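Local structure of Dot/Icm T4SS effector (Legionella pneumophila subsp. pneumophila, 4HFV) at residues K11-I16 with L62-S67. The protein is a putative Dot/Icm type IV secretion effector of Legionella whose biochemical activity is not established, possibly linked to metaeffector regulation. Residues are numbered along the deposited sequence; the frame is centred on the assembly and turned at random.
Sequences KLKGSI and LLDNSS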
ATOM      1  N   LYS A  11     -12.324  -8.447  26.011  1.00 17.64           N
ATOM      2  CA  LYS A  11     -12.928  -9.752  25.884  1.00 15.59           C
ATOM      3  C   LYS A  11     -12.030 -10.671  25.064  1.00 11.83           C
ATOM      4  O   LYS A  11     -11.743 -11.816  25.480  1.00 12.43           O
ATOM      5  CB  LYS A  11     -14.293  -9.636  25.233  1.00 16.75           C
ATOM      6  CG  LYS A  11     -15.066 -10.932  25.237  1.00 27.77           C
ATOM      7  CD  LYS A  11     -15.788 -11.114  23.946  1.00 36.82           C
ATOM      8  CE  LYS A  11     -17.241 -11.441  24.167  1.00 43.64           C
ATOM      9  NZ  LYS A  11     -17.511 -12.912  24.118  1.00 48.99           N
ATOM     10  N   LEU A  12     -11.524 -10.176  23.936  1.00 14.01           N
ATOM     11  CA  LEU A  12     -10.680 -10.986  23.064  1.00  8.08           C
ATOM     12  C   LEU A  12      -9.371 -11.349  23.746  1.00  9.84           C
ATOM     13  O   LEU A  12      -8.894 -12.484  23.644  1.00 11.78           O
ATOM     14  CB  LEU A  12     -10.413 -10.244  21.720  1.00 11.95           C
ATOM     15  CG  LEU A  12      -9.586 -11.038  20.710  1.00 11.71           C
ATOM     16  CD1 LEU A  12     -10.144 -12.422  20.406  1.00  5.40           C
ATOM     17  CD2 LEU A  12      -9.423 -10.238  19.401  1.00  8.30           C
ATOM     18  N   LYS A  13      -8.764 -10.369  24.407  1.00 10.88           N
ATOM     19  CA  LYS A  13      -7.568 -10.581  25.198  1.00 12.23           C
ATOM     20  C   LYS A  13      -7.818 -11.710  26.181  1.00 22.11           C
ATOM     21  O   LYS A  13      -7.013 -12.616  26.325  1.00 10.39           O
ATOM     22  CB  LYS A  13      -7.247  -9.309  25.979  1.00 10.89           C
ATOM     23  CG  LYS A  13      -6.200  -9.481  27.009  1.00 12.17           C
ATOM     24  CD  LYS A  13      -5.966  -8.237  27.866  1.00 13.63           C
ATOM     25  CE  LYS A  13      -4.878  -8.545  28.931  1.00 18.35           C
ATOM     26  NZ  LYS A  13      -4.366  -7.345  29.692  1.00 19.35           N
ATOM     27  N   GLY A  14      -8.946 -11.628  26.874  1.00 13.09           N
ATOM     28  CA  GLY A  14      -9.309 -12.649  27.839  1.00 15.56           C
ATOM     29  C   GLY A  14      -9.451 -14.032  27.224  1.00 12.18           C
ATOM     30  O   GLY A  14      -8.942 -15.020  27.764  1.00 15.26           O
ATOM     31  N   SER A  15     -10.112 -14.145  26.080  1.00 10.81           N
ATOM     32  CA  SER A  15     -10.353 -15.490  25.582  1.00 17.36           C
ATOM     33  C   SER A  15      -9.088 -16.031  24.951  1.00 15.91           C
ATOM     34  O   SER A  15      -8.848 -17.228  25.004  1.00 16.98           O
ATOM     35  CB  SER A  15     -11.558 -15.554  24.618  1.00 10.57           C
ATOM     36  OG  SER A  15     -11.272 -14.860  23.458  1.00 13.13           O
ATOM     37  N   ILE A  16      -8.230 -15.165  24.410  1.00 10.70           N
ATOM     38  CA  ILE A  16      -6.985 -15.649  23.844  1.00 13.43           C
ATOM     39  C   ILE A  16      -6.084 -16.148  24.974  1.00 11.80           C
ATOM     40  O   ILE A  16      -5.416 -17.167  24.844  1.00 10.89           O
ATOM     41  CB  ILE A  16      -6.283 -14.553  23.003  1.00 15.28           C
ATOM     42  CG1 ILE A  16      -7.002 -14.383  21.659  1.00 14.79           C
ATOM     43  CG2 ILE A  16      -4.793 -14.887  22.772  1.00 16.76           C
ATOM     44  CD1 ILE A  16      -6.534 -13.192  20.929  1.00 12.62           C
ATOM     45  N   LEU A  62       1.815  -4.897  24.498  1.00 15.43           N
ATOM     46  CA  LEU A  62       2.139  -3.603  23.887  1.00 18.16           C
ATOM     47  C   LEU A  62       0.864  -2.758  23.758  1.00 16.41           C
ATOM     48  O   LEU A  62       0.850  -1.560  24.065  1.00 17.98           O
ATOM     49  CB  LEU A  62       2.841  -3.784  22.529  1.00 14.28           C
ATOM     50  CG  LEU A  62       4.284  -4.354  22.565  1.00 14.12           C
ATOM     51  CD1 LEU A  62       4.774  -4.750  21.160  1.00 12.49           C
ATOM     52  CD2 LEU A  62       5.245  -3.393  23.222  1.00 27.66           C
ATOM     53  N   LEU A  63      -0.215  -3.383  23.318  1.00 19.34           N
ATOM     54  CA  LEU A  63      -1.490  -2.671  23.255  1.00 16.08           C
ATOM     55  C   LEU A  63      -1.927  -2.189  24.637  1.00 25.60           C
ATOM     56  O   LEU A  63      -2.388  -1.056  24.781  1.00 19.61           O
ATOM     57  CB  LEU A  63      -2.555  -3.548  22.588  1.00 14.73           C
ATOM     58  CG  LEU A  63      -2.276  -3.842  21.114  1.00 13.04           C
ATOM     59  CD1 LEU A  63      -3.129  -4.915  20.566  1.00 13.75           C
ATOM     60  CD2 LEU A  63      -2.425  -2.548  20.227  1.00 14.94           C
ATOM     61  N   ASP A  64      -1.761  -3.044  25.652  1.00 28.88           N
ATOM     62  CA  ASP A  64      -2.095  -2.687  27.023  1.00 21.37           C
ATOM     63  C   ASP A  64      -1.328  -1.432  27.452  1.00 27.46           C
ATOM     64  O   ASP A  64      -1.876  -0.585  28.118  1.00 27.59           O
ATOM     65  CB  ASP A  64      -1.739  -3.809  27.989  1.00 20.71           C
ATOM     66  CG  ASP A  64      -2.741  -4.968  27.965  1.00 24.66           C
ATOM     67  OD1 ASP A  64      -3.731  -4.908  27.212  1.00 23.80           O
ATOM     68  OD2 ASP A  64      -2.526  -5.957  28.723  1.00 22.21           O
ATOM     69  N   ASN A  65      -0.067  -1.328  27.041  1.00 22.37           N
ATOM     70  CA  ASN A  65       0.782  -0.170  27.357  1.00 23.79           C
ATOM     71  C   ASN A  65       0.594   0.995  26.391  1.00 34.21           C
ATOM     72  O   ASN A  65       1.275   2.024  26.515  1.00 33.50           O
ATOM     73  CB  ASN A  65       2.257  -0.543  27.272  1.00 31.77           C
ATOM     74  CG  ASN A  65       2.690  -1.567  28.297  1.00 44.98           C
ATOM     75  OD1 ASN A  65       2.017  -1.812  29.295  1.00 45.12           O
ATOM     76  ND2 ASN A  65       3.857  -2.162  28.055  1.00 49.45           N
ATOM     77  N   SER A  66      -0.266   0.841  25.388  1.00 28.68           N
ATOM     78  CA  SER A  66      -0.392   1.897  24.387  1.00 23.65           C
ATOM     79  C   SER A  66      -1.397   2.963  24.810  1.00 33.45           C
ATOM     80  O   SER A  66      -2.114   2.800  25.793  1.00 29.75           O
ATOM     81  CB  SER A  66      -0.758   1.331  23.035  1.00 21.48           C
ATOM     82  OG  SER A  66      -2.122   1.014  22.955  1.00 29.03           O
ATOM     83  N   SER A  67      -1.408   4.063  24.062  1.00 33.29           N
ATOM     84  CA  SER A  67      -2.386   5.124  24.242  1.00 40.99           C
ATOM     85  C   SER A  67      -3.541   4.977  23.246  1.00 35.79           C
ATOM     86  O   SER A  67      -4.338   5.905  23.060  1.00 42.25           O
ATOM     87  CB  SER A  67      -1.695   6.481  24.013  1.00 47.95           C
ATOM     88  OG  SER A  67      -1.054   6.522  22.732  1.00 36.40           O
TER
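K13 and D64 meet in a single salt bridge that joins helix 9-27 to the C-terminal part of helix 49-64. K13 NZ donates to D64 OD2 at 2.5 Å. The ammonium sits on the syn side of that oxygen, 25° out of the carboxylate plane. It is held by one oxygen rather than shared evenly, since NZ lies 3.5 Å from D64 OD1. K13 CE also comes alongside, 3.5 Å from D64 OD2. The two side chains reach in from opposite directions and span backbones that stay well apart, with the CA atoms of K13 and D64 9.8 Å from each other. K13 covers its share of that gap because CG is anti to the backbone N (chi1 169°) and the chain beyond it is fully extended. The second carboxylate oxygen, D64 OD1, takes a hydrogen bond from Y9 OH, at the start of the same helix 9-27, which would help fix the rotation of the group.

The protein is mainly helical and has no strands, and this bridge lies at its surface, away from the succinate-binding residues. Both K13 and D64 are partly exposed, and together the segments bury just 78 Å². The tight packing lies on the inner faces of the same helices. There L12 and I16 rest on L77 of helix 70-90, while L63 packs on V76 of that helix and on F133 of helix 120-136. After helix 49-64, S66 makes a turn back onto L63. Both S66 N and S66 OG donate to L63 O. The hydroxyl, at 2.8 Å from L63 O, approaches in the plane of the carbonyl, at one lone pair of that oxygen.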